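PDB 2PHC: carboxyltransferase domain-containing protein from Pyrococcus horikoshii, which is uncharacterised but belongs to the carboxyltransferase subdomain C and D family and probably acts as an ATP-binding hydrolase or as part of one. Local coordinates for residues V90-E95 and D113-H118; I13-E18 and D25-L30; P39-E44 and E64-Y69. All coordinates share one frame; numbering follows the deposited sequence.

Contact 1: V90-E95 and D113-H118; sequences VAYGGE and DVIEIH
Tyr92, at the end of its strand, lays its ring between the side chains of Val90 and Ile115 and passes its hydroxyl on to His118. The tight part of the contact is this phenol ring and its root. Ile115 CG2 stands over one face, 4.2 Å from the centroid of the Tyr92 ring and 19° off the ring normal, a CH-pi contact displaced toward the rim. Val90 CG1 presses on the opposite face, 3.6 Å above the plane and over the ring centre, so the ring is clamped from both sides. At the root, Ile115 CD1 approaches Tyr92 CB at 3.6 Å with Ile115 CG1 close behind, the two side chains sliding past each other in opposite directions. Further out, Tyr92 OH and His118 ND1 share a hydrogen bond of 2.9 Å, in which either atom could be the donor; the hydroxyl meets the imidazole at its edge and in its plane. The two rings are inclined at 71° to one another. With its CG swung away from its backbone N (chi1 -160°), the imidazole is carried out from the helix toward the strand. Its NE2 is bonded in turn to Thr168 OG1, and a partner at each nitrogen should fix the rotation of the ring.

The loose side lies away from these residues, where the chain turns through Gly93 to the exposed Gly94 and where Glu116 leaves the helix into solvent, facing away from the strand.

Around this pair, strand 85-92 bonds through its backbone to strands 180-184 and 205-211, whose Ile182, Phe208 and Pro210 also touch Tyr92. Helix 111-119 rests against the seven-stranded sheet through His118, which touches Ile182 and meets the ring of Phe208, and Ile100 of helix 100-107 backs Ile115.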
loop_
_atom_site.group_PDB
_atom_site.type_symbol
_atom_site.label_atom_id
_atom_site.label_comp_id
_atom_site.label_asym_id
_atom_site.label_seq_id
_atom_site.Cartn_x
_atom_site.Cartn_y
_atom_site.Cartn_z
ATOM N N VAL A 90 -2.867 4.776 13.024
ATOM C CA VAL A 90 -3.127 3.553 13.741
ATOM C C VAL A 90 -2.214 3.633 14.923
ATOM O O VAL A 90 -1.004 3.732 14.751
ATOM C CB VAL A 90 -2.645 2.248 12.953
ATOM C CG1 VAL A 90 -2.963 0.946 13.731
ATOM C CG2 VAL A 90 -3.253 2.147 11.510
ATOM N N ALA A 91 -2.784 3.632 16.128
ATOM C CA ALA A 91 -2.013 3.280 17.382
ATOM C C ALA A 91 -1.876 1.755 17.508
ATOM O O ALA A 91 -2.829 1.068 17.782
ATOM C CB ALA A 91 -2.702 3.922 18.617
ATOM N N TYR A 92 -0.686 1.235 17.230
ATOM C CA TYR A 92 -0.376 -0.220 17.233
ATOM C C TYR A 92 0.032 -0.700 18.637
ATOM O O TYR A 92 0.514 0.112 19.463
ATOM C CB TYR A 92 0.800 -0.558 16.311
ATOM C CG TYR A 92 0.612 -0.423 14.830
ATOM C CD1 TYR A 92 0.803 0.798 14.191
ATOM C CD2 TYR A 92 0.298 -1.531 14.046
ATOM C CE1 TYR A 92 0.629 0.909 12.784
ATOM C CE2 TYR A 92 0.130 -1.421 12.640
ATOM C CZ TYR A 92 0.309 -0.207 12.045
ATOM O OH TYR A 92 0.130 -0.069 10.716
ATOM N N GLY A 93 -0.160 -2.007 18.861
ATOM C CA GLY A 93 0.089 -2.697 20.129
ATOM C C GLY A 93 -0.663 -2.275 21.390
ATOM O O GLY A 93 -1.537 -1.402 21.354
ATOM N N GLY A 94 -0.308 -2.916 22.518
ATOM C CA GLY A 94 -0.887 -2.601 23.835
ATOM C C GLY A 94 -2.361 -2.933 23.873
ATOM O O GLY A 94 -2.792 -4.022 23.468
ATOM N N GLU A 95 -3.155 -1.981 24.315
ATOM C CA GLU A 95 -4.546 -2.255 24.507
ATOM C C GLU A 95 -5.342 -2.196 23.218
ATOM O O GLU A 95 -6.403 -2.818 23.073
ATOM C CB GLU A 95 -5.113 -1.288 25.522
ATOM C CG GLU A 95 -6.326 -1.884 26.209
ATOM C CD GLU A 95 -6.029 -3.005 27.230
ATOM O OE1 GLU A 95 -4.956 -3.700 27.192
ATOM O OE2 GLU A 95 -6.948 -3.187 28.074
ATOM N N ASP A 113 8.759 -5.118 14.433
ATOM C CA ASP A 113 8.827 -5.663 13.087
ATOM C C ASP A 113 7.435 -5.837 12.452
ATOM O O ASP A 113 7.254 -5.472 11.325
ATOM C CB ASP A 113 9.550 -7.012 13.044
ATOM C CG ASP A 113 11.091 -6.911 13.361
ATOM O OD1 ASP A 113 11.728 -5.817 13.232
ATOM O OD2 ASP A 113 11.661 -7.973 13.738
ATOM N N VAL A 114 6.490 -6.453 13.155
ATOM C CA VAL A 114 5.081 -6.441 12.747
ATOM C C VAL A 114 4.644 -5.018 12.369
ATOM O O VAL A 114 4.103 -4.800 11.290
ATOM C CB VAL A 114 4.123 -7.065 13.822
ATOM C CG1 VAL A 114 2.574 -6.911 13.412
ATOM C CG2 VAL A 114 4.489 -8.528 14.029
ATOM N N ILE A 115 4.910 -4.058 13.246
ATOM C CA ILE A 115 4.501 -2.665 13.007
ATOM C C ILE A 115 5.068 -2.005 11.693
ATOM O O ILE A 115 4.354 -1.228 11.031
ATOM C CB ILE A 115 4.830 -1.839 14.222
ATOM C CG1 ILE A 115 4.036 -2.332 15.447
ATOM C CG2 ILE A 115 4.620 -0.350 13.985
ATOM C CD1 ILE A 115 4.242 -1.359 16.695
ATOM N N GLU A 116 6.341 -2.318 11.358
ATOM C CA GLU A 116 7.064 -1.781 10.205
ATOM C C GLU A 116 6.581 -2.468 8.952
ATOM O O GLU A 116 6.362 -1.824 7.949
ATOM C CB GLU A 116 8.589 -2.029 10.337
ATOM C CG GLU A 116 9.404 -2.121 9.008
ATOM C CD GLU A 116 9.843 -0.734 8.474
ATOM O OE1 GLU A 116 10.065 0.181 9.346
ATOM O OE2 GLU A 116 9.957 -0.553 7.198
ATOM N N ILE A 117 6.406 -3.788 9.040
ATOM C CA ILE A 117 5.976 -4.636 7.955
ATOM C C ILE A 117 4.538 -4.369 7.596
ATOM O O ILE A 117 4.225 -4.237 6.419
ATOM C CB ILE A 117 6.191 -6.065 8.315
ATOM C CG1 ILE A 117 7.701 -6.289 8.492
ATOM C CG2 ILE A 117 5.626 -7.054 7.254
ATOM C CD1 ILE A 117 8.018 -7.721 8.989
ATOM N N HIS A 118 3.672 -4.322 8.590
ATOM C CA HIS A 118 2.351 -3.783 8.434
ATOM C C HIS A 118 2.161 -2.355 7.862
ATOM O O HIS A 118 1.279 -2.131 7.016
ATOM C CB HIS A 118 1.549 -3.862 9.711
ATOM C CG HIS A 118 0.103 -3.772 9.461
ATOM N ND1 HIS A 118 -0.596 -2.575 9.496
ATOM C CD2 HIS A 118 -0.766 -4.714 9.074
ATOM C CE1 HIS A 118 -1.848 -2.804 9.161
ATOM N NE2 HIS A 118 -1.967 -4.088 8.863
#

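Contact 2: I13-E18 and D25-L30; sequences ISFGDE and DRVHSL
Phe15 reaches from the loop after its strand to helix 21-37, where Arg26, Val27 and Leu30 receive its ring. Apolar packing makes up the whole of the contact. The closest approach is Phe15 CZ to Leu30 CD2, 3.3 Å, with the methyl lying at the ring edge near its plane. That same methyl is 3.7 Å from Ile13 CG2, where the two branched chains meet tip to tip, so a single leucine methyl is shared by the strand residue and the aromatic one. Val27 comes obliquely from one face of the ring, its N over that face and its CG2 above the CD2-CE2 side, 3.8 Å from Phe15 CE2. The ring gets there because Phe15 CG is opposite the carbonyl carbon (chi1 -68°), which tips it toward the helix.

Arginine contributes through its aliphatic part. Arg26 CB comes within 3.8 Å of Phe15 CE1, and Arg26 CD within 4.0 Å of Phe15 CD1, in an oblique approach, before the extended chain carries the guanidinium off. The polar end is engaged elsewhere: NH2 forms a salt bridge with Glu22, one helical turn earlier.

Main-chain bonds supply the framework on either side. Leu30 N donates to Arg26 O (2.8 Å), keeping these two residues on the same helix face, and strand 10-14 is joined to strand 51-56 by bonds from Ile13 to Leu52.

The arrangement is that of a split beta-alpha-beta unit: strands 10-14 and 42-48, connected through helix 21-37, run parallel but are separated in the sheet by strand 51-56, antiparallel to both. It recalls the ferredoxin-like arrangement, with strand 3-5 at the edge beside strand 10-14 and strand 85-92 joining the other sheet.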
loop_
_atom_site.group_PDB
_atom_site.type_symbol
_atom_site.label_atom_id
_atom_site.label_comp_id
_atom_site.label_asym_id
_atom_site.label_seq_id
_atom_site.Cartn_x
_atom_site.Cartn_y
_atom_site.Cartn_z
ATOM N N ILE A 13 14.762 2.518 -15.041
ATOM C CA ILE A 13 14.015 2.833 -13.909
ATOM C C ILE A 13 13.854 1.649 -13.051
ATOM O O ILE A 13 13.395 0.639 -13.358
ATOM C CB ILE A 13 12.679 3.460 -14.252
ATOM C CG1 ILE A 13 12.825 4.408 -15.414
ATOM C CG2 ILE A 13 12.121 4.191 -13.089
ATOM C CD1 ILE A 13 11.736 4.351 -16.355
ATOM N N SER A 14 14.173 1.912 -11.878
ATOM C CA SER A 14 14.748 1.064 -10.823
ATOM C C SER A 14 14.106 1.359 -9.458
ATOM O O SER A 14 13.754 2.486 -9.196
ATOM C CB SER A 14 16.287 1.255 -10.748
ATOM O OG SER A 14 16.760 0.442 -9.714
ATOM N N PHE A 15 13.235 0.589 -8.530
ATOM C CA PHE A 15 12.337 1.090 -7.459
ATOM C C PHE A 15 12.712 0.916 -5.941
ATOM O O PHE A 15 12.020 1.574 -5.063
ATOM C CB PHE A 15 10.877 0.637 -7.701
ATOM C CG PHE A 15 10.226 1.262 -8.898
ATOM C CD1 PHE A 15 9.376 2.344 -8.751
ATOM C CD2 PHE A 15 10.497 0.794 -10.170
ATOM C CE1 PHE A 15 8.763 2.929 -9.845
ATOM C CE2 PHE A 15 9.925 1.358 -11.286
ATOM C CZ PHE A 15 9.018 2.468 -11.119
ATOM N N GLY A 16 13.714 0.081 -5.560
ATOM C CA GLY A 16 14.440 -0.924 -6.343
ATOM C C GLY A 16 14.793 -2.107 -5.413
ATOM O O GLY A 16 14.633 -2.004 -4.176
ATOM N N ASP A 17 15.198 -3.268 -5.868
ATOM C CA ASP A 17 15.498 -4.362 -4.903
ATOM C C ASP A 17 14.860 -5.310 -3.838
ATOM O O ASP A 17 15.515 -6.176 -3.293
ATOM C CB ASP A 17 16.963 -4.331 -4.519
ATOM C CG ASP A 17 17.722 -5.431 -5.117
ATOM O OD1 ASP A 17 17.390 -5.824 -6.221
ATOM O OD2 ASP A 17 18.642 -5.907 -4.479
ATOM N N GLU A 18 13.553 -5.248 -3.765
ATOM C CA GLU A 18 12.236 -5.314 -3.111
ATOM C C GLU A 18 11.305 -6.109 -4.005
ATOM O O GLU A 18 10.757 -5.565 -4.962
ATOM C CB GLU A 18 11.512 -4.237 -2.368
ATOM C CG GLU A 18 12.059 -3.439 -1.255
ATOM N N ASP A 25 3.356 -3.225 -9.358
ATOM C CA ASP A 25 2.357 -2.367 -9.984
ATOM C C ASP A 25 2.832 -0.946 -10.363
ATOM O O ASP A 25 2.333 -0.363 -11.372
ATOM C CB ASP A 25 1.114 -2.259 -9.172
ATOM C CG ASP A 25 -0.026 -1.710 -9.986
ATOM O OD1 ASP A 25 -0.475 -2.428 -10.919
ATOM O OD2 ASP A 25 -0.484 -0.561 -9.702
ATOM N N ARG A 26 3.753 -0.405 -9.580
ATOM C CA ARG A 26 4.481 0.806 -9.992
ATOM C C ARG A 26 5.167 0.638 -11.374
ATOM O O ARG A 26 4.986 1.477 -12.248
ATOM C CB ARG A 26 5.479 1.249 -8.954
ATOM C CG ARG A 26 4.829 1.683 -7.603
ATOM C CD ARG A 26 5.906 2.520 -6.785
ATOM N NE ARG A 26 5.401 2.869 -5.429
ATOM C CZ ARG A 26 4.932 4.074 -5.067
ATOM N NH1 ARG A 26 4.915 5.080 -5.962
ATOM N NH2 ARG A 26 4.487 4.290 -3.812
ATOM N N VAL A 27 5.953 -0.438 -11.533
ATOM C CA VAL A 27 6.608 -0.824 -12.768
ATOM C C VAL A 27 5.594 -0.839 -13.851
ATOM O O VAL A 27 5.711 -0.080 -14.814
ATOM C CB VAL A 27 7.346 -2.195 -12.654
ATOM C CG1 VAL A 27 7.859 -2.674 -13.978
ATOM C CG2 VAL A 27 8.488 -2.108 -11.663
ATOM N N HIS A 28 4.564 -1.648 -13.673
ATOM C CA HIS A 28 3.525 -1.807 -14.673
ATOM C C HIS A 28 2.776 -0.455 -14.984
ATOM O O HIS A 28 2.556 -0.136 -16.117
ATOM C CB HIS A 28 2.546 -2.877 -14.229
ATOM C CG HIS A 28 1.425 -3.094 -15.181
ATOM N ND1 HIS A 28 0.093 -3.009 -14.789
ATOM C CD2 HIS A 28 1.419 -3.462 -16.483
ATOM C CE1 HIS A 28 -0.677 -3.262 -15.835
ATOM N NE2 HIS A 28 0.105 -3.513 -16.879
ATOM N N SER A 29 2.415 0.303 -13.974
ATOM C CA SER A 29 1.730 1.590 -14.122
ATOM C C SER A 29 2.599 2.609 -14.843
ATOM O O SER A 29 2.098 3.360 -15.608
ATOM C CB SER A 29 1.431 2.152 -12.727
ATOM O OG SER A 29 0.565 1.324 -12.073
ATOM N N LEU A 30 3.886 2.610 -14.578
ATOM C CA LEU A 30 4.816 3.452 -15.217
ATOM C C LEU A 30 4.959 3.075 -16.674
ATOM O O LEU A 30 5.024 3.982 -17.513
ATOM C CB LEU A 30 6.155 3.372 -14.487
ATOM C CG LEU A 30 7.379 4.142 -14.970
ATOM C CD1 LEU A 30 7.209 5.622 -15.387
ATOM C CD2 LEU A 30 8.499 3.999 -13.963
#

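Contact 3: P39-E44 and E64-Y69; sequences PEWLVE and EEVESY
Trp41 lays one face of its indole on Val66 of helix 63-82 and points its edge at Tyr69, and the path from its CB outward accounts for most of the contact. From CB, CG takes the position between the backbone N and the carbonyl carbon (chi1 50°), which projects the indole toward the helix. At the ring junction, CD2 meets Val66 CG2 at 3.8 Å, and CE3 lies about as far from the same methyl. This CG2 stands over the centre of the six-membered ring, 3.9 Å from its centroid and 13° off the normal, a CH-pi contact. Farther along, CZ3 finds the other methyl, Val66 CG1, at 3.8 Å, and CH2 touches both that methyl and Tyr69 CD2. The far corner, CZ2, bears down on the phenol ring, 3.4 Å from Tyr69 CD2. The result is an edge-to-face pair with planes at 87° and centroids 4.9 Å apart.

The loop that carries Trp41 is a type I turn from Pro39 to Leu42, closed by Leu42 N to Pro39 O, and it leads into edge strand 42-48. There Val43 and Glu44 both face Ile55 in a classic beta bulge. The contact joins the start of the 42-48/51-56 hairpin to the helix that follows it in the alpha/beta sandwich.

Pro39 shelters the other face of the indole with its CB and then reaches the phenol as well: Pro39 CG lies 3.4 Å from Tyr69 OH, the two side chains crossing at about a right angle. The hydroxyl is buried by this packing and has no hydrogen-bond partner in the model. On the sheet side, Phe11 of strand 10-14 and Tyr56 of strand 51-56 adjoin Val66, and Tyr56 also touches Trp41.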
loop_
_atom_site.group_PDB
_atom_site.type_symbol
_atom_site.label_atom_id
_atom_site.label_comp_id
_atom_site.label_asym_id
_atom_site.label_seq_id
_atom_site.Cartn_x
_atom_site.Cartn_y
_atom_site.Cartn_z
ATOM N N PRO A 39 5.953 8.174 -26.925
ATOM C CA PRO A 39 6.926 9.056 -27.518
ATOM C C PRO A 39 7.614 8.442 -28.741
ATOM O O PRO A 39 7.863 7.263 -28.822
ATOM C CB PRO A 39 7.871 9.352 -26.370
ATOM C CG PRO A 39 7.683 8.301 -25.446
ATOM C CD PRO A 39 6.365 7.734 -25.599
ATOM N N GLU A 40 7.890 9.301 -29.692
ATOM C CA GLU A 40 8.320 8.960 -31.046
ATOM C C GLU A 40 9.674 8.300 -31.026
ATOM O O GLU A 40 9.999 7.556 -31.931
ATOM C CB GLU A 40 8.310 10.218 -31.997
ATOM C CG GLU A 40 7.047 10.248 -32.906
ATOM C CD GLU A 40 6.971 11.403 -33.974
ATOM O OE1 GLU A 40 5.909 11.463 -34.692
ATOM O OE2 GLU A 40 7.948 12.229 -34.075
ATOM N N TRP A 41 10.416 8.548 -29.959
ATOM C CA TRP A 41 11.735 7.972 -29.764
ATOM C C TRP A 41 11.775 6.588 -29.105
ATOM O O TRP A 41 12.884 6.063 -28.906
ATOM C CB TRP A 41 12.644 8.914 -29.007
ATOM C CG TRP A 41 12.083 9.481 -27.738
ATOM C CD1 TRP A 41 11.572 10.742 -27.555
ATOM C CD2 TRP A 41 12.007 8.825 -26.427
ATOM N NE1 TRP A 41 11.168 10.914 -26.226
ATOM C CE2 TRP A 41 11.417 9.761 -25.521
ATOM C CE3 TRP A 41 12.348 7.535 -25.946
ATOM C CZ2 TRP A 41 11.180 9.454 -24.161
ATOM C CZ3 TRP A 41 12.079 7.232 -24.576
ATOM C CH2 TRP A 41 11.502 8.192 -23.721
ATOM N N LEU A 42 10.600 6.016 -28.805
ATOM C CA LEU A 42 10.472 4.751 -27.976
ATOM C C LEU A 42 10.831 3.536 -28.780
ATOM O O LEU A 42 10.208 3.266 -29.833
ATOM C CB LEU A 42 9.037 4.487 -27.378
ATOM C CG LEU A 42 8.992 3.273 -26.388
ATOM C CD1 LEU A 42 10.017 3.488 -25.252
ATOM C CD2 LEU A 42 7.589 3.053 -25.804
ATOM N N VAL A 43 11.764 2.760 -28.278
ATOM C CA VAL A 43 11.934 1.471 -28.932
ATOM C C VAL A 43 11.259 0.242 -28.171
ATOM O O VAL A 43 10.359 -0.410 -28.693
ATOM C CB VAL A 43 13.384 1.333 -29.382
ATOM C CG1 VAL A 43 13.764 -0.134 -29.744
ATOM C CG2 VAL A 43 13.661 2.360 -30.543
ATOM N N GLU A 44 11.649 0.039 -26.910
ATOM C CA GLU A 44 11.231 -1.093 -26.178
ATOM C C GLU A 44 11.071 -0.682 -24.692
ATOM O O GLU A 44 11.706 0.260 -24.221
ATOM C CB GLU A 44 12.288 -2.204 -26.324
ATOM C CG GLU A 44 11.910 -3.553 -25.644
ATOM C CD GLU A 44 12.545 -4.822 -26.277
ATOM O OE1 GLU A 44 11.818 -5.876 -26.273
ATOM O OE2 GLU A 44 13.741 -4.793 -26.728
ATOM N N GLU A 64 19.738 13.175 -23.481
ATOM C CA GLU A 64 19.642 14.005 -22.311
ATOM C C GLU A 64 18.194 14.309 -22.217
ATOM O O GLU A 64 17.651 14.419 -21.169
ATOM C CB GLU A 64 20.426 15.298 -22.503
ATOM C CG GLU A 64 21.906 15.205 -22.228
ATOM N N GLU A 65 17.596 14.412 -23.379
ATOM C CA GLU A 65 16.153 14.437 -23.586
ATOM C C GLU A 65 15.496 13.217 -22.942
ATOM O O GLU A 65 14.495 13.347 -22.270
ATOM C CB GLU A 65 15.768 14.391 -25.066
ATOM C CG GLU A 65 15.681 15.720 -25.814
ATOM C CD GLU A 65 15.971 15.570 -27.349
ATOM O OE1 GLU A 65 17.144 15.816 -27.769
ATOM O OE2 GLU A 65 15.036 15.207 -28.120
ATOM N N VAL A 66 16.053 12.032 -23.178
ATOM C CA VAL A 66 15.356 10.800 -22.794
ATOM C C VAL A 66 15.431 10.689 -21.317
ATOM O O VAL A 66 14.436 10.407 -20.680
ATOM C CB VAL A 66 15.882 9.598 -23.488
ATOM C CG1 VAL A 66 15.315 8.259 -22.808
ATOM C CG2 VAL A 66 15.447 9.677 -24.934
ATOM N N GLU A 67 16.597 11.037 -20.781
ATOM C CA GLU A 67 16.751 10.993 -19.388
ATOM C C GLU A 67 15.734 11.913 -18.673
ATOM O O GLU A 67 15.082 11.472 -17.688
ATOM C CB GLU A 67 18.163 11.365 -19.008
ATOM C CG GLU A 67 18.342 11.405 -17.538
ATOM C CD GLU A 67 19.734 11.781 -17.205
ATOM O OE1 GLU A 67 20.323 12.611 -17.981
ATOM O OE2 GLU A 67 20.228 11.262 -16.163
ATOM N N SER A 68 15.609 13.165 -19.190
ATOM C CA SER A 68 14.781 14.209 -18.583
ATOM C C SER A 68 13.372 13.773 -18.605
ATOM O O SER A 68 12.709 13.895 -17.592
ATOM C CB SER A 68 14.913 15.605 -19.285
ATOM O OG SER A 68 16.244 16.131 -19.106
ATOM N N TYR A 69 12.909 13.288 -19.752
ATOM C CA TYR A 69 11.543 12.875 -19.909
ATOM C C TYR A 69 11.100 11.758 -18.903
ATOM O O TYR A 69 9.901 11.676 -18.533
ATOM C CB TYR A 69 11.451 12.304 -21.325
ATOM C CG TYR A 69 10.092 11.743 -21.724
ATOM C CD1 TYR A 69 9.272 12.453 -22.604
ATOM C CD2 TYR A 69 9.639 10.476 -21.251
ATOM C CE1 TYR A 69 8.057 11.948 -23.015
ATOM C CE2 TYR A 69 8.395 9.944 -21.663
ATOM C CZ TYR A 69 7.605 10.727 -22.514
ATOM O OH TYR A 69 6.379 10.286 -22.977
#

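In the fold
Contacts 2 and 3 belong to the same four-stranded sheet and its two helices, their centres about 18 Å apart and their nearest atoms about 7 Å apart. Helix 21-37, which carries one side of contact 2, is followed, after the turn at 39-42, by strand 42-48 of contact 3. Contact 1 lies beyond the chain's centre in the seven-stranded sheet, probably the cyclophilin-like part suggested by the family's clan. Its centre is about 26 Å from that of contact 2 and about 43 Å from that of contact 3. Helix 63-82 of contact 3 leads directly into strand 85-92 of contact 1, linking the two sheets. No active site can be placed among them.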